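Local coordinates for protein listeriolysin O (Listeria monocytogenes, PDB 4CDB) that binds cholesterol-containing host membranes, changes shape, inserts and assembles into oligomeric pores that lyse the cell, at residues G57-V62 with A375-K380. Residues are numbered along the deposited sequence; the frame is centred on the assembly and turned at random.
Sequences GNEYIV and AYTDGK
Tyr60 and Tyr376 face each other as an antiparallel hydrogen-bonded pair: Tyr60 N-H donates to Tyr376 O at 2.7 Å, and Tyr376 N returns a bond to Tyr60 O at 2.8 Å. A third backbone bond, Asp378 N to Asn58 O (2.7 Å, 164° at the hydrogen), carries the pairing past the start of strand 59-62. Between the Tyr60-Tyr376 pair and this last bond, Glu59 and Thr377 form a non-hydrogen-bonded pair, where Glu59 CA sits 3.2 Å from Tyr376 O in a CA-H...O contact. These strands belong to the long, thin sheet of domain 2 in the cholesterol-dependent cytolysin fold; 362-385 runs on past this pairing to the strands of the C-terminal, membrane-binding domain 4. With its CG beside the backbone N (chi1 -63°), Tyr376 meets Tyr60 O at the ring edge, in plane. Apolar packing lies on both faces: Tyr376 CE1 comes within 3.8 Å of Val62 CG2, where Tyr402 of strand 391-402 also touches Val62 and Tyr60, and on the Glu59 face Ile61 CD1 meets Ala375 CB at 3.8 Å. Among the charged groups, Asp378 OD2 lies near Asn58 O, two acceptors with no bond between them, and a salt bridge from OD2 to Lys55 NZ probably eases their repulsion.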
ATOM      1  N   GLY A  57      13.737  -0.621 -27.335  1.00 91.24           N
ATOM      2  CA  GLY A  57      14.481   0.615 -27.495  1.00 90.05           C
ATOM      3  C   GLY A  57      15.956   0.449 -27.188  1.00 88.41           C
ATOM      4  O   GLY A  57      16.605  -0.474 -27.682  1.00 90.32           O
ATOM      5  N   ASN A  58      16.487   1.348 -26.365  1.00 84.77           N
ATOM      6  CA  ASN A  58      17.888   1.291 -25.972  1.00 78.18           C
ATOM      7  C   ASN A  58      18.099   0.458 -24.713  1.00 72.14           C
ATOM      8  O   ASN A  58      19.136   0.566 -24.056  1.00 66.63           O
ATOM      9  CB  ASN A  58      18.444   2.702 -25.761  1.00 80.48           C
ATOM     10  CG  ASN A  58      17.638   3.506 -24.750  1.00 85.07           C
ATOM     11  OD1 ASN A  58      16.688   3.005 -24.146  1.00 85.82           O
ATOM     12  ND2 ASN A  58      18.023   4.762 -24.558  1.00 87.53           N
ATOM     13  N   GLU A  59      17.111  -0.367 -24.378  1.00 71.62           N
ATOM     14  CA  GLU A  59      17.157  -1.156 -23.151  1.00 68.61           C
ATOM     15  C   GLU A  59      16.785  -2.622 -23.360  1.00 63.45           C
ATOM     16  O   GLU A  59      16.179  -2.988 -24.370  1.00 64.22           O
ATOM     17  CB  GLU A  59      16.236  -0.547 -22.090  1.00 68.78           C
ATOM     18  CG  GLU A  59      16.709   0.781 -21.527  1.00 73.72           C
ATOM     19  CD  GLU A  59      15.791   1.307 -20.438  1.00 78.40           C
ATOM     20  OE1 GLU A  59      14.587   0.975 -20.456  1.00 76.93           O
ATOM     21  OE2 GLU A  59      16.277   2.052 -19.562  1.00 81.64           O
ATOM     22  N   TYR A  60      17.159  -3.453 -22.390  1.00 57.53           N
ATOM     23  CA  TYR A  60      16.719  -4.842 -22.339  1.00 53.04           C
ATOM     24  C   TYR A  60      15.964  -5.050 -21.034  1.00 52.33           C
ATOM     25  O   TYR A  60      16.486  -4.752 -19.955  1.00 47.04           O
ATOM     26  CB  TYR A  60      17.909  -5.797 -22.412  1.00 44.22           C
ATOM     27  CG  TYR A  60      17.511  -7.244 -22.601  1.00 48.68           C
ATOM     28  CD1 TYR A  60      17.260  -7.751 -23.868  1.00 52.04           C
ATOM     29  CD2 TYR A  60      17.386  -8.101 -21.514  1.00 45.83           C
ATOM     30  CE1 TYR A  60      16.895  -9.070 -24.050  1.00 54.63           C
ATOM     31  CE2 TYR A  60      17.023  -9.425 -21.687  1.00 43.53           C
ATOM     32  CZ  TYR A  60      16.779  -9.903 -22.958  1.00 51.91           C
ATOM     33  OH  TYR A  60      16.416 -11.220 -23.138  1.00 54.39           O
ATOM     34  N   ILE A  61      14.738  -5.558 -21.131  1.00 54.03           N
ATOM     35  CA  ILE A  61      13.870  -5.678 -19.964  1.00 52.00           C
ATOM     36  C   ILE A  61      13.712  -7.124 -19.498  1.00 50.47           C
ATOM     37  O   ILE A  61      13.336  -8.003 -20.278  1.00 52.79           O
ATOM     38  CB  ILE A  61      12.467  -5.091 -20.238  1.00 55.19           C
ATOM     39  CG1 ILE A  61      12.576  -3.660 -20.767  1.00 55.51           C
ATOM     40  CG2 ILE A  61      11.616  -5.134 -18.974  1.00 53.31           C
ATOM     41  CD1 ILE A  61      13.188  -2.686 -19.783  1.00 55.16           C
ATOM     42  N   VAL A  62      13.999  -7.360 -18.221  1.00 42.04           N
ATOM     43  CA  VAL A  62      13.779  -8.666 -17.616  1.00 44.49           C
ATOM     44  C   VAL A  62      12.596  -8.599 -16.645  1.00 48.23           C
ATOM     45  O   VAL A  62      12.594  -7.793 -15.714  1.00 47.25           O
ATOM     46  CB  VAL A  62      15.040  -9.166 -16.872  1.00 41.95           C
ATOM     47  CG1 VAL A  62      14.766 -10.510 -16.226  1.00 38.65           C
ATOM     48  CG2 VAL A  62      16.230  -9.266 -17.827  1.00 42.25           C
ATOM     49  N   ALA A 375      15.790  -3.174 -15.781  1.00 57.57           N
ATOM     50  CA  ALA A 375      16.116  -2.543 -17.055  1.00 57.18           C
ATOM     51  C   ALA A 375      17.624  -2.460 -17.270  1.00 56.21           C
ATOM     52  O   ALA A 375      18.355  -1.934 -16.428  1.00 53.70           O
ATOM     53  CB  ALA A 375      15.488  -1.158 -17.138  1.00 55.53           C
ATOM     54  N   TYR A 376      18.088  -2.982 -18.401  1.00 55.00           N
ATOM     55  CA  TYR A 376      19.507  -2.932 -18.738  1.00 54.04           C
ATOM     56  C   TYR A 376      19.736  -2.061 -19.971  1.00 51.31           C
ATOM     57  O   TYR A 376      19.270  -2.387 -21.063  1.00 50.37           O
ATOM     58  CB  TYR A 376      20.052  -4.342 -18.971  1.00 51.95           C
ATOM     59  CG  TYR A 376      19.991  -5.237 -17.752  1.00 54.07           C
ATOM     60  CD1 TYR A 376      18.855  -5.988 -17.474  1.00 56.90           C
ATOM     61  CD2 TYR A 376      21.070  -5.335 -16.883  1.00 52.26           C
ATOM     62  CE1 TYR A 376      18.795  -6.807 -16.363  1.00 53.20           C
ATOM     63  CE2 TYR A 376      21.018  -6.154 -15.770  1.00 56.41           C
ATOM     64  CZ  TYR A 376      19.877  -6.886 -15.515  1.00 55.45           C
ATOM     65  OH  TYR A 376      19.816  -7.703 -14.409  1.00 60.62           O
ATOM     66  N   THR A 377      20.455  -0.957 -19.790  1.00 47.48           N
ATOM     67  CA  THR A 377      20.695  -0.012 -20.878  1.00 56.73           C
ATOM     68  C   THR A 377      21.766  -0.525 -21.841  1.00 53.90           C
ATOM     69  O   THR A 377      22.745  -1.143 -21.419  1.00 49.02           O
ATOM     70  CB  THR A 377      21.120   1.370 -20.339  1.00 61.34           C
ATOM     71  OG1 THR A 377      20.264   1.747 -19.253  1.00 66.09           O
ATOM     72  CG2 THR A 377      21.039   2.426 -21.435  1.00 61.53           C
ATOM     73  N   ASP A 378      21.572  -0.268 -23.133  1.00 55.02           N
ATOM     74  CA  ASP A 378      22.551  -0.636 -24.153  1.00 56.23           C
ATOM     75  C   ASP A 378      23.848   0.137 -23.948  1.00 55.00           C
ATOM     76  O   ASP A 378      23.880   1.121 -23.209  1.00 54.69           O
ATOM     77  CB  ASP A 378      22.007  -0.360 -25.556  1.00 60.12           C
ATOM     78  CG  ASP A 378      20.860  -1.277 -25.929  1.00 68.21           C
ATOM     79  OD1 ASP A 378      20.722  -2.344 -25.295  1.00 72.98           O
ATOM     80  OD2 ASP A 378      20.102  -0.934 -26.859  1.00 70.44           O
ATOM     81  N   GLY A 379      24.911  -0.307 -24.609  1.00 47.99           N
ATOM     82  CA  GLY A 379      26.206   0.338 -24.490  1.00 43.88           C
ATOM     83  C   GLY A 379      27.068   0.193 -25.730  1.00 48.25           C
ATOM     84  O   GLY A 379      26.811  -0.658 -26.583  1.00 50.98           O
ATOM     85  N   LYS A 380      28.097   1.027 -25.827  1.00 47.37           N
ATOM     86  CA  LYS A 380      28.996   1.003 -26.973  1.00 46.46           C
ATOM     87  C   LYS A 380      30.442   0.820 -26.529  1.00 45.83           C
ATOM     88  O   LYS A 380      30.843   1.305 -25.468  1.00 46.95           O
ATOM     89  CB  LYS A 380      28.865   2.295 -27.785  1.00 44.55           C
ATOM     90  CG  LYS A 380      27.483   2.526 -28.384  1.00 46.55           C
ATOM     91  CD  LYS A 380      27.402   3.871 -29.094  1.00 45.11           C
ATOM     92  CE  LYS A 380      28.452   3.977 -30.186  1.00 44.43           C
ATOM     93  NZ  LYS A 380      28.394   5.283 -30.896  1.00 49.19           N
TER